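PDB 3DS8: Lin2722 protein, which is of unknown function but belongs to an alpha/beta-hydrolase family and probably acts as a serine hydrolase. Local coordinates for residues N69-P73 / D74-K78; S17-D20 / K21-D24; H222-L225 / H226-P229; L197-R200 / L201-P204; D136-P139 / N140-G143. All coordinates share one frame; numbering follows the deposited sequence.

Interaction 1. Residues N69-P73 / D74-K78; sequences NQATP and DDWSK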
loop_
_atom_site.group_PDB
_atom_site.type_symbol
_atom_site.label_atom_id
_atom_site.label_comp_id
_atom_site.label_asym_id
_atom_site.label_seq_id
_atom_site.Cartn_x
_atom_site.Cartn_y
_atom_site.Cartn_z
ATOM N N ASN A 69 5.469 16.008 -0.174
ATOM C CA ASN A 69 5.886 14.627 0.142
ATOM C C ASN A 69 6.014 14.354 1.639
ATOM O O ASN A 69 6.459 13.279 2.054
ATOM C CB ASN A 69 7.143 14.245 -0.671
ATOM C CG ASN A 69 8.426 14.923 -0.172
ATOM O OD1 ASN A 69 8.374 15.894 0.551
ATOM N ND2 ASN A 69 9.585 14.448 -0.647
ATOM N N GLN A 70 5.575 15.308 2.462
ATOM C CA GLN A 70 5.476 15.088 3.929
ATOM C C GLN A 70 4.067 15.350 4.445
ATOM O O GLN A 70 3.844 15.400 5.653
ATOM C CB GLN A 70 6.470 15.947 4.713
ATOM C CG GLN A 70 7.869 15.780 4.282
ATOM C CD GLN A 70 8.592 14.653 4.945
ATOM O OE1 GLN A 70 8.010 13.843 5.659
ATOM N NE2 GLN A 70 9.919 14.591 4.706
ATOM N N ALA A 71 3.091 15.431 3.542
ATOM C CA ALA A 71 1.706 15.650 3.961
ATOM C C ALA A 71 1.043 14.412 4.543
ATOM O O ALA A 71 1.546 13.274 4.447
ATOM C CB ALA A 71 0.862 16.212 2.734
ATOM N N THR A 72 -0.146 14.608 5.124
ATOM C CA THR A 72 -0.842 13.534 5.815
ATOM C C THR A 72 -1.390 12.531 4.802
ATOM O O THR A 72 -1.700 12.875 3.669
ATOM C CB THR A 72 -2.051 14.063 6.633
ATOM O OG1 THR A 72 -3.062 14.575 5.741
ATOM C CG2 THR A 72 -1.594 15.180 7.561
ATOM N N PRO A 73 -1.514 11.285 5.227
ATOM C CA PRO A 73 -1.987 10.285 4.287
ATOM C C PRO A 73 -3.403 10.567 3.799
ATOM O O PRO A 73 -3.727 10.192 2.662
ATOM C CB PRO A 73 -1.892 8.984 5.047
ATOM C CG PRO A 73 -1.711 9.309 6.445
ATOM C CD PRO A 73 -1.182 10.718 6.548
ATOM N N ASP A 74 -4.247 11.206 4.619
ATOM C CA ASP A 74 -5.582 11.525 4.111
ATOM C C ASP A 74 -5.559 12.653 3.094
ATOM O O ASP A 74 -6.350 12.627 2.129
ATOM C CB ASP A 74 -6.640 11.701 5.219
ATOM C CG ASP A 74 -6.340 12.771 6.191
ATOM O OD1 ASP A 74 -5.170 13.090 6.433
ATOM O OD2 ASP A 74 -7.330 13.251 6.805
ATOM N N ASP A 75 -4.629 13.609 3.223
ATOM C CA ASP A 75 -4.427 14.585 2.130
ATOM C C ASP A 75 -3.909 13.906 0.843
ATOM O O ASP A 75 -4.417 14.179 -0.285
ATOM C CB ASP A 75 -3.489 15.686 2.541
ATOM C CG ASP A 75 -4.191 16.740 3.420
ATOM O OD1 ASP A 75 -5.425 16.798 3.441
ATOM O OD2 ASP A 75 -3.513 17.480 4.082
ATOM N N TRP A 76 -2.955 13.009 1.014
ATOM C CA TRP A 76 -2.471 12.219 -0.127
ATOM C C TRP A 76 -3.624 11.474 -0.831
ATOM O O TRP A 76 -3.714 11.469 -2.064
ATOM C CB TRP A 76 -1.396 11.227 0.308
ATOM C CG TRP A 76 -0.041 11.818 0.439
ATOM C CD1 TRP A 76 0.317 13.126 0.435
ATOM C CD2 TRP A 76 1.156 11.072 0.611
ATOM N NE1 TRP A 76 1.691 13.250 0.606
ATOM C CE2 TRP A 76 2.226 11.990 0.708
ATOM C CE3 TRP A 76 1.428 9.698 0.657
ATOM C CZ2 TRP A 76 3.556 11.580 0.891
ATOM C CZ3 TRP A 76 2.755 9.289 0.818
ATOM C CH2 TRP A 76 3.793 10.230 0.957
ATOM N N SER A 77 -4.469 10.810 -0.062
ATOM C CA SER A 77 -5.591 10.069 -0.651
ATOM C C SER A 77 -6.504 10.946 -1.490
ATOM O O SER A 77 -6.943 10.535 -2.571
ATOM C CB SER A 77 -6.377 9.397 0.437
ATOM O OG SER A 77 -7.460 8.651 -0.081
ATOM N N LYS A 78 -6.844 12.139 -0.978
ATOM C CA LYS A 78 -7.655 13.116 -1.735
ATOM C C LYS A 78 -6.978 13.548 -3.028
ATOM O O LYS A 78 -7.621 13.619 -4.070
ATOM C CB LYS A 78 -7.932 14.354 -0.882
ATOM C CG LYS A 78 -8.813 14.084 0.310
ATOM C CD LYS A 78 -9.095 15.383 1.068
ATOM C CE LYS A 78 -9.408 15.117 2.518
ATOM N NZ LYS A 78 -10.458 14.042 2.673
#

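Interaction 2. Residues S17-D20 / K21-D24; sequences SSLD and KMAD. With SO4 (sulfate ion), chain C.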
loop_
_atom_site.group_PDB
_atom_site.type_symbol
_atom_site.label_atom_id
_atom_site.label_comp_id
_atom_site.label_asym_id
_atom_site.label_seq_id
_atom_site.Cartn_x
_atom_site.Cartn_y
_atom_site.Cartn_z
ATOM N N SER A 17 10.501 8.063 -7.787
ATOM C CA SER A 17 11.583 7.096 -8.045
ATOM C C SER A 17 11.837 6.179 -6.865
ATOM O O SER A 17 12.643 5.256 -6.951
ATOM C CB SER A 17 12.872 7.865 -8.327
ATOM O OG SER A 17 12.742 8.505 -9.559
ATOM N N SER A 18 11.137 6.431 -5.757
ATOM C CA SER A 18 11.451 5.738 -4.522
ATOM C C SER A 18 11.264 4.204 -4.606
ATOM O O SER A 18 11.923 3.472 -3.868
ATOM C CB SER A 18 10.584 6.261 -3.395
ATOM O OG SER A 18 10.900 7.592 -2.975
ATOM N N LEU A 19 10.308 3.725 -5.401
ATOM C CA LEU A 19 10.061 2.275 -5.522
ATOM C C LEU A 19 10.673 1.715 -6.833
ATOM O O LEU A 19 10.239 0.683 -7.354
ATOM C CB LEU A 19 8.571 1.934 -5.408
ATOM C CG LEU A 19 8.056 1.823 -3.975
ATOM C CD1 LEU A 19 8.130 3.188 -3.209
ATOM C CD2 LEU A 19 6.593 1.227 -3.924
ATOM N N ASP A 20 11.698 2.375 -7.343
ATOM C CA ASP A 20 12.353 1.898 -8.572
ATOM C C ASP A 20 13.036 0.540 -8.431
ATOM O O ASP A 20 13.182 -0.167 -9.434
ATOM C CB ASP A 20 13.347 2.916 -9.124
ATOM C CG ASP A 20 12.670 4.027 -9.968
ATOM O OD1 ASP A 20 11.442 3.985 -10.246
ATOM O OD2 ASP A 20 13.391 4.934 -10.378
ATOM N N LYS A 21 13.463 0.138 -7.233
ATOM C CA LYS A 21 14.107 -1.175 -7.161
ATOM C C LYS A 21 13.057 -2.228 -7.510
ATOM O O LYS A 21 13.289 -3.115 -8.364
ATOM C CB LYS A 21 14.755 -1.443 -5.833
ATOM C CG LYS A 21 15.530 -2.762 -5.790
ATOM C CD LYS A 21 16.125 -3.036 -4.437
ATOM C CE LYS A 21 16.944 -4.342 -4.386
ATOM N NZ LYS A 21 17.509 -4.639 -3.028
HETATM N N MSE A 22 11.931 -2.128 -6.831
HETATM C CA MSE A 22 10.773 -2.977 -7.109
HETATM C C MSE A 22 10.315 -2.901 -8.557
HETATM O O MSE A 22 10.151 -3.927 -9.234
HETATM C CB MSE A 22 9.602 -2.582 -6.214
HETATM C CG MSE A 22 8.427 -3.460 -6.446
HETATM SE SE MSE A 22 7.048 -2.890 -5.192
HETATM C CE MSE A 22 7.866 -3.596 -3.515
ATOM N N ALA A 23 10.107 -1.683 -9.049
ATOM C CA ALA A 23 9.659 -1.517 -10.415
ATOM C C ALA A 23 10.603 -2.146 -11.426
ATOM O O ALA A 23 10.156 -2.802 -12.391
ATOM C CB ALA A 23 9.404 -0.047 -10.728
ATOM N N ASP A 24 11.902 -1.925 -11.247
ATOM C CA ASP A 24 12.904 -2.467 -12.158
ATOM C C ASP A 24 12.883 -4.002 -12.137
ATOM O O ASP A 24 13.033 -4.631 -13.165
ATOM C CB ASP A 24 14.317 -1.954 -11.814
ATOM C CG ASP A 24 14.556 -0.487 -12.240
ATOM O OD1 ASP A 24 13.681 0.110 -12.929
ATOM O OD2 ASP A 24 15.645 0.049 -11.882
HETATM S S SO4 C . 10.726 6.362 0.566
HETATM O O1 SO4 C . 9.732 5.692 -0.054
HETATM O O2 SO4 C . 11.433 5.560 1.612
HETATM O O3 SO4 C . 11.757 6.757 -0.415
HETATM O O4 SO4 C . 10.185 7.575 1.252
HETATM O O HOH W 1 13.514 1.373 -4.569
#

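Interaction 3. Residues H222-L225 / H226-P229; sequences HQTL and HETP. With SO4 (sulfate ion), chain B.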
loop_
_atom_site.group_PDB
_atom_site.type_symbol
_atom_site.label_atom_id
_atom_site.label_comp_id
_atom_site.label_asym_id
_atom_site.label_seq_id
_atom_site.Cartn_x
_atom_site.Cartn_y
_atom_site.Cartn_z
ATOM N N HIS A 222 13.033 0.494 8.590
ATOM C CA HIS A 222 11.928 1.228 7.986
ATOM C C HIS A 222 12.272 1.837 6.629
ATOM O O HIS A 222 11.526 1.663 5.674
ATOM C CB HIS A 222 11.469 2.365 8.922
ATOM C CG HIS A 222 10.214 3.022 8.471
ATOM N ND1 HIS A 222 9.001 2.356 8.436
ATOM C CD2 HIS A 222 9.973 4.282 8.034
ATOM C CE1 HIS A 222 8.073 3.180 7.980
ATOM N NE2 HIS A 222 8.636 4.349 7.720
ATOM N N GLN A 223 13.394 2.542 6.579
ATOM C CA GLN A 223 13.748 3.424 5.480
ATOM C C GLN A 223 13.897 2.666 4.134
ATOM O O GLN A 223 13.630 3.237 3.060
ATOM C CB GLN A 223 15.054 4.161 5.821
ATOM C CG GLN A 223 14.896 5.224 6.895
ATOM C CD GLN A 223 14.950 4.757 8.389
ATOM O OE1 GLN A 223 14.948 3.566 8.718
ATOM N NE2 GLN A 223 15.023 5.767 9.299
ATOM N N THR A 224 14.307 1.406 4.218
ATOM C CA THR A 224 14.570 0.585 3.042
ATOM C C THR A 224 13.715 -0.692 2.965
ATOM O O THR A 224 14.014 -1.641 2.209
ATOM C CB THR A 224 16.078 0.280 2.962
ATOM O OG1 THR A 224 16.567 -0.287 4.187
ATOM C CG2 THR A 224 16.829 1.592 2.682
ATOM N N LEU A 225 12.657 -0.760 3.762
ATOM C CA LEU A 225 11.878 -1.992 3.853
ATOM C C LEU A 225 11.215 -2.391 2.502
ATOM O O LEU A 225 11.024 -3.560 2.200
ATOM C CB LEU A 225 10.816 -1.876 4.968
ATOM C CG LEU A 225 10.035 -3.149 5.301
ATOM C CD1 LEU A 225 10.940 -4.272 5.798
ATOM C CD2 LEU A 225 8.901 -2.795 6.338
ATOM N N HIS A 226 10.862 -1.387 1.716
ATOM C CA HIS A 226 10.348 -1.568 0.329
ATOM C C HIS A 226 11.419 -2.023 -0.696
ATOM O O HIS A 226 11.064 -2.273 -1.858
ATOM C CB HIS A 226 9.717 -0.287 -0.145
ATOM C CG HIS A 226 10.685 0.841 -0.272
ATOM N ND1 HIS A 226 11.438 1.298 0.788
ATOM C CD2 HIS A 226 11.015 1.613 -1.331
ATOM C CE1 HIS A 226 12.215 2.283 0.375
ATOM N NE2 HIS A 226 11.992 2.486 -0.913
ATOM N N GLU A 227 12.659 -2.179 -0.242
ATOM C CA GLU A 227 13.772 -2.633 -1.082
ATOM C C GLU A 227 14.346 -3.990 -0.699
ATOM O O GLU A 227 15.266 -4.476 -1.347
ATOM C CB GLU A 227 14.909 -1.638 -1.057
ATOM C CG GLU A 227 14.476 -0.297 -1.696
ATOM C CD GLU A 227 15.587 0.719 -1.829
ATOM O OE1 GLU A 227 16.429 0.786 -0.913
ATOM O OE2 GLU A 227 15.614 1.473 -2.861
ATOM N N THR A 228 13.825 -4.598 0.350
ATOM C CA THR A 228 14.403 -5.850 0.794
ATOM C C THR A 228 14.033 -6.918 -0.231
ATOM O O THR A 228 12.930 -6.886 -0.845
ATOM C CB THR A 228 13.971 -6.300 2.185
ATOM O OG1 THR A 228 12.585 -6.594 2.187
ATOM C CG2 THR A 228 14.301 -5.253 3.265
ATOM N N PRO A 229 14.931 -7.869 -0.435
ATOM C CA PRO A 229 14.543 -8.965 -1.287
ATOM C C PRO A 229 13.227 -9.607 -0.878
ATOM O O PRO A 229 12.412 -9.938 -1.744
ATOM C CB PRO A 229 15.693 -9.959 -1.098
ATOM C CG PRO A 229 16.898 -9.097 -0.901
ATOM C CD PRO A 229 16.347 -7.954 -0.048
HETATM S S SO4 B . 6.343 7.542 6.816
HETATM O O1 SO4 B . 5.377 6.729 7.589
HETATM O O2 SO4 B . 7.684 6.998 6.923
HETATM O O3 SO4 B . 6.001 7.544 5.388
HETATM O O4 SO4 B . 6.315 8.925 7.377
#

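Interaction 4. Residues L197-R200 / L201-P204; sequences LATR and LFMP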
loop_
_atom_site.group_PDB
_atom_site.type_symbol
_atom_site.label_atom_id
_atom_site.label_comp_id
_atom_site.label_asym_id
_atom_site.label_seq_id
_atom_site.Cartn_x
_atom_site.Cartn_y
_atom_site.Cartn_z
ATOM N N LEU A 197 0.905 -3.804 11.393
ATOM C CA LEU A 197 0.006 -4.933 11.228
ATOM C C LEU A 197 -1.402 -4.658 11.710
ATOM O O LEU A 197 -2.236 -5.561 11.689
ATOM C CB LEU A 197 0.557 -6.114 11.995
ATOM C CG LEU A 197 1.914 -6.679 11.577
ATOM C CD1 LEU A 197 2.351 -7.681 12.696
ATOM C CD2 LEU A 197 1.890 -7.318 10.202
ATOM N N ALA A 198 -1.689 -3.416 12.083
ATOM C CA ALA A 198 -2.954 -3.113 12.762
ATOM C C ALA A 198 -4.159 -3.205 11.817
ATOM O O ALA A 198 -5.294 -3.257 12.272
ATOM C CB ALA A 198 -2.872 -1.788 13.480
ATOM N N THR A 199 -3.899 -3.311 10.511
ATOM C CA THR A 199 -4.877 -3.784 9.536
ATOM C C THR A 199 -5.612 -5.045 9.987
ATOM O O THR A 199 -6.735 -5.277 9.568
ATOM C CB THR A 199 -4.206 -4.047 8.165
ATOM O OG1 THR A 199 -2.870 -4.536 8.364
ATOM C CG2 THR A 199 -4.151 -2.729 7.329
ATOM N N ARG A 200 -4.980 -5.848 10.848
ATOM C CA ARG A 200 -5.614 -7.057 11.388
ATOM C C ARG A 200 -6.957 -6.783 12.049
ATOM O O ARG A 200 -7.816 -7.671 12.144
ATOM C CB ARG A 200 -4.651 -7.606 12.462
ATOM C CG ARG A 200 -4.986 -8.825 13.069
ATOM C CD ARG A 200 -3.982 -9.066 14.180
ATOM N NE ARG A 200 -2.662 -9.426 13.664
ATOM C CZ ARG A 200 -1.713 -9.972 14.426
ATOM N NH1 ARG A 200 -1.966 -10.232 15.694
ATOM N NH2 ARG A 200 -0.527 -10.284 13.926
ATOM N N LEU A 201 -7.136 -5.558 12.518
ATOM C CA LEU A 201 -8.327 -5.181 13.266
ATOM C C LEU A 201 -9.479 -4.628 12.422
ATOM O O LEU A 201 -10.564 -4.385 12.961
ATOM C CB LEU A 201 -7.945 -4.204 14.369
ATOM C CG LEU A 201 -6.819 -4.727 15.293
ATOM C CD1 LEU A 201 -6.611 -3.801 16.395
ATOM C CD2 LEU A 201 -7.093 -6.139 15.835
ATOM N N PHE A 202 -9.275 -4.472 11.118
ATOM C CA PHE A 202 -10.334 -3.960 10.265
ATOM C C PHE A 202 -10.402 -4.569 8.864
ATOM O O PHE A 202 -11.473 -4.530 8.238
ATOM C CB PHE A 202 -10.314 -2.402 10.231
ATOM C CG PHE A 202 -9.101 -1.783 9.593
ATOM C CD1 PHE A 202 -9.113 -1.426 8.254
ATOM C CD2 PHE A 202 -7.960 -1.482 10.334
ATOM C CE1 PHE A 202 -8.044 -0.845 7.671
ATOM C CE2 PHE A 202 -6.880 -0.886 9.737
ATOM C CZ PHE A 202 -6.907 -0.566 8.410
HETATM N N MSE A 203 -9.318 -5.191 8.386
HETATM C CA MSE A 203 -9.388 -5.782 7.059
HETATM C C MSE A 203 -10.015 -7.192 7.002
HETATM O O MSE A 203 -10.827 -7.468 6.098
HETATM C CB MSE A 203 -8.033 -5.734 6.382
HETATM C CG MSE A 203 -7.600 -4.334 6.091
HETATM SE SE MSE A 203 -8.848 -3.489 4.789
HETATM C CE MSE A 203 -7.663 -2.033 4.173
ATOM N N PRO A 204 -9.660 -8.089 7.933
ATOM C CA PRO A 204 -10.310 -9.413 7.887
ATOM C C PRO A 204 -11.844 -9.340 7.896
ATOM O O PRO A 204 -12.397 -8.638 8.702
ATOM C CB PRO A 204 -9.818 -10.093 9.168
ATOM C CG PRO A 204 -8.494 -9.401 9.469
ATOM C CD PRO A 204 -8.632 -8.007 8.990
#

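Interaction 5. Residues D136-P139 / N140-G143; sequences DLDP and NDNG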
loop_
_atom_site.group_PDB
_atom_site.type_symbol
_atom_site.label_atom_id
_atom_site.label_comp_id
_atom_site.label_asym_id
_atom_site.label_seq_id
_atom_site.Cartn_x
_atom_site.Cartn_y
_atom_site.Cartn_z
ATOM N N ASP A 136 0.008 4.754 13.967
ATOM C CA ASP A 136 1.042 5.742 14.208
ATOM C C ASP A 136 2.302 5.150 14.889
ATOM O O ASP A 136 2.614 3.952 14.690
ATOM C CB ASP A 136 0.458 7.000 14.904
ATOM C CG ASP A 136 -0.676 7.664 14.086
ATOM O OD1 ASP A 136 -0.654 7.600 12.854
ATOM O OD2 ASP A 136 -1.519 8.324 14.697
ATOM N N LEU A 137 3.066 5.957 15.618
ATOM C CA LEU A 137 4.414 5.571 15.994
ATOM C C LEU A 137 4.650 5.298 17.485
ATOM O O LEU A 137 5.722 4.909 17.866
ATOM C CB LEU A 137 5.413 6.644 15.536
ATOM C CG LEU A 137 5.314 7.088 14.085
ATOM C CD1 LEU A 137 6.438 8.053 13.783
ATOM C CD2 LEU A 137 5.399 5.873 13.115
ATOM N N ASP A 138 3.697 5.607 18.335
ATOM C CA ASP A 138 3.927 5.525 19.779
ATOM C C ASP A 138 3.981 4.076 20.267
ATOM O O ASP A 138 3.006 3.375 20.179
ATOM C CB ASP A 138 2.840 6.294 20.519
ATOM C CG ASP A 138 3.202 6.606 21.948
ATOM O OD1 ASP A 138 3.941 5.836 22.603
ATOM O OD2 ASP A 138 2.751 7.688 22.410
ATOM N N PRO A 139 5.116 3.655 20.853
ATOM C CA PRO A 139 5.150 2.261 21.348
ATOM C C PRO A 139 4.131 1.995 22.427
ATOM O O PRO A 139 3.641 0.882 22.527
ATOM C CB PRO A 139 6.569 2.085 21.907
ATOM C CG PRO A 139 7.249 3.377 21.746
ATOM C CD PRO A 139 6.406 4.335 20.989
ATOM N N ASN A 140 3.816 3.006 23.234
ATOM C CA ASN A 140 2.756 2.857 24.252
ATOM C C ASN A 140 1.360 2.531 23.703
ATOM O O ASN A 140 0.576 1.863 24.402
ATOM C CB ASN A 140 2.670 4.097 25.131
ATOM C CG ASN A 140 3.899 4.290 25.987
ATOM O OD1 ASN A 140 4.605 3.322 26.324
ATOM N ND2 ASN A 140 4.154 5.540 26.374
ATOM N N ASP A 141 1.047 2.977 22.487
ATOM C CA ASP A 141 -0.236 2.736 21.861
ATOM C C ASP A 141 -0.282 1.316 21.236
ATOM O O ASP A 141 -1.353 0.820 20.895
ATOM C CB ASP A 141 -0.510 3.759 20.755
ATOM C CG ASP A 141 -0.780 5.160 21.268
ATOM O OD1 ASP A 141 -1.113 5.318 22.473
ATOM O OD2 ASP A 141 -0.689 6.108 20.441
ATOM N N ASN A 142 0.891 0.730 21.024
ATOM C CA ASN A 142 1.001 -0.493 20.234
ATOM C C ASN A 142 1.452 -1.728 20.994
ATOM O O ASN A 142 0.902 -2.832 20.801
ATOM C CB ASN A 142 1.886 -0.188 19.027
ATOM C CG ASN A 142 1.181 0.743 18.054
ATOM O OD1 ASN A 142 0.214 0.333 17.420
ATOM N ND2 ASN A 142 1.567 2.042 18.026
ATOM N N GLY A 143 2.462 -1.564 21.837
ATOM C CA GLY A 143 2.944 -2.685 22.623
ATOM C C GLY A 143 3.758 -3.689 21.821
ATOM O O GLY A 143 4.325 -3.368 20.757
HETATM O O HOH W 2 0.635 5.831 18.092
HETATM O O HOH W 3 0.739 9.112 20.906
HETATM O O HOH W 4 5.572 -0.962 20.603
#

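Interaction 1. Residues N69-P73 / D74-K78
Thr-72 points its hydroxyl forward to the first turn of the following helix and binds the carboxylate of Asp-74, OG1 to OD1 at 2.7 Å. The two side chains have similar first torsions, near +60°, each polar group folded in over its own main chain, and this brings OG1 and OD1 together; the hydroxyl meets OD1 on its anti side, 32° out of the carboxylate plane. Thr-72 is the N-cap of helix 73-91, which follows strand 61-66 in the alpha/beta-hydrolase fold, and its carbonyl takes the first helical bond, Trp-76 N to Thr-72 O at 2.9 Å. Pro-73 O receives Ser-77 N one residue on. A first torsion of -81° lays the indole of Trp-76 back along the incoming loop. Ala-71 CB packs 3.7 Å from Trp-76 NE1, and Ala-71 O sits 3.8 Å above one face of the ring, offset toward the rim. At the edge, Asn-69 O approaches Trp-76 CZ2 at 3.6 Å. The indole N-H is spent on Gln-68 O, fixing the ring's rotation, while Phe-66 stacks on it; Asn-69 ND2 is held in turn by Gly-14 O.

Interaction 2. Residues S17-D20 / K21-D24
Leu-19 presents its carbonyl to the first turn of helix 20-30, where Ala-23 N binds Leu-19 O at 2.9 Å. The inner side is buried and closely packed. Ala-23 CB lies 3.6 Å from the same Leu-19 O, and the side chains of Leu-19, Met-22 and Ala-23 all rest on Leu-8 of strand 6-9. Leu-19 and Met-22 also touch Val-99 of strand 95-101, so this face seats the helix on the central sheet of the alpha/beta-hydrolase fold. Met-22, a selenomethionine, reaches straight out from the helix (chi1 -178°) and bends only at its last torsion, leaving SE in a looser apolar contact 4.3 Å from Leu-19 CD2.

The outer side is more open and polar. Asp-24 N binds Asp-20 O at 2.8 Å, and the Asp-24 side chain folds back beside that carbonyl, CG 3.1 Å from Asp-20 O. The two carboxylates keep 5.2 Å between Asp-20 OD1 and Asp-24 OD1, and the former is paired with Lys-63 in a salt bridge. Lys-21 is stretched out along its whole length to the carbonyl of Glu-227. Water 1 bridges Ser-18 O and Lys-21 N, giving this early helical N-H a partner.

At the loop end facing the probable active site, Ser-18 OG, also bonded to Asn-15 N, holds O3 of a sulfate at 2.8 Å; Gly-11 N binds the same ion, probably from the crystallisation liquor. The chemistry thus divides by side: apolar contact anchors the inner face, whereas Lys-63 probably eases the proximity of two acidic groups on the outer one.

Interaction 3. Residues H222-L225 / H226-P229
His-226 turns the edge of its imidazole to the carbonyl of Gln-223, nearly in the ring plane, with CE1 3.2 Å from Gln-223 O. This loop joins strand 209-216 to helix 229-240, and it carries His-222 of a probable Ser-His-Asp triad of the alpha/beta-hydrolase type, with Ser-102 and Asp-188 as the other members. A chi1 of 65° holds the His-226 ring above its own main chain, and so directs its edge toward Gln-223 and Thr-224. Over one ring face lies Glu-227 CG, 3.8 Å above the plane and centred on it; His-101 also stacks on the imidazole, and NE2 makes a weak bond to Ser-18 O.

The backbone turn is closed by Glu-227 N, which binds Thr-224 O at 2.9 Å. Glu-227 then crosses the Thr-224 side chain, bringing OE1 to 3.7 Å from Thr-224 CG2. Further on, Thr-228 is the N-cap of helix 229-240: its hydroxyl accepts from Ser-231 N and is also bonded to Gln-215. At the other end of the loop, Asp-188 grips His-222 ND1, orienting the ring, while the opposite nitrogen faces a sulfate also bound by Ser-12 and Asn-103. The ion probably comes from the crystallisation liquor, though it lies at the probable active site. There His-222 NE2 donates to sulfate O2 at 2.9 Å, in the ring plane, with an N-H...O angle of 162°.

Interaction 4. Residues L197-R200 / L201-P204
Ala-198 O and Leu-201 N, 3.0 Å apart, close a short 3-10 turn by a hydrogen bond of three-residue spacing. The turn widens at its end, where Thr-199 O takes two donors: Phe-202 N at 3.1 Å from above the carbonyl plane, and Met-203 N at 2.8 Å nearly in line with the C=O. The ring of Pro-204 packs on the end of the turn, its CG 3.3 Å from Arg-200 O.

Phe-202 folds back across Thr-199, a chi1 of 66° carrying its ring inward over the turn. Its CZ lies 3.7 Å from Thr-199 CG2, its CE2 3.5 Å from Thr-199 CA, and Thr-199 O sits over one ring face toward the rim. Met-203, a selenomethionine, crosses the same threonine, CG 4.0 Å from Thr-199 CB, before bending away at chi2. Arg-200 leads away from the turn to a salt bridge with Glu-212 and to the carbonyls of Leu-146 and Phe-148, which engage its buried guanidinium. Thr-199 OG1 binds Tyr-210 OH. In the chain the turn follows helix 193-196 and precedes strand 209-216; in space Thr-199 and Met-203 pack against strand 173-180, and Phe-202 and Met-203 against Thr-109 of helix 103-114.

Interaction 5. Residues D136-P139 / N140-G143
Asp-138 caps the short, weakly bonded helix 139-142, to which the loop after strand 123-130 leads in this alpha/beta-hydrolase fold. Its CB rests 3.5 Å from Asp-141 OD2. CG, swung away from the Asp-138 amide (chi1 -163°), carries the carboxylate to the first helical residues. From there OD1 accepts Asn-140 N at 2.9 Å, the N-H arriving 35° out of the carboxylate plane, and it also touches Asn-140 CB. The other oxygen, OD2, stands 4.3 Å from Asp-141 OD2. Two negative groups so close would probably repel one another; water 3 bridges them, donating to Asp-138 OD2 and, weakly, to Asp-141 OD2. Water 2 links Asp-141 OD2 to the backbone N of Asp-138, while Asp-141 OD1 is held by Asn-153.

The carbonyl of Asp-138 is gripped as well. Asp-141 N and Asn-142 ND2 reach its oxygen from opposite faces of the carbonyl plane, the amide at 2.9 Å; Asn-142 N adds a weak bond. The Asn-142 side chain turns its amide back along the helix to meet this oxygen, and its OD1 is bound by Asn-135. At the C-terminal end Gly-143 leaves the helix with positive phi. Pro-139 O receives both Asn-142 N and Gly-143 N, the latter at 2.8 Å, while water 4 links Pro-139 O to Gly-143 O.

In the fold
From the N terminus the five local contacts follow in series, and none nests in or crosses another. Interaction 2 closes the loop from strand 6-9 into helix 20-30, and interaction 1 does the same between strand 61-66 and helix 73-91. Interaction 5 forms the turn after strand 123-130, interaction 4 follows helix 193-196 in the chain and precedes strand 209-216, and interaction 3 leads from that strand into helix 229-240. Interactions 2 and 3 touch, through Lys-21 with Glu-227 and Leu-19 with His-226, joining two helix starts beside the probable active site. Interactions 4 and 5 approach to about 5 Å between nearest atoms without touching; interactions 2 and 4 lie on opposite sides of the chain's centre.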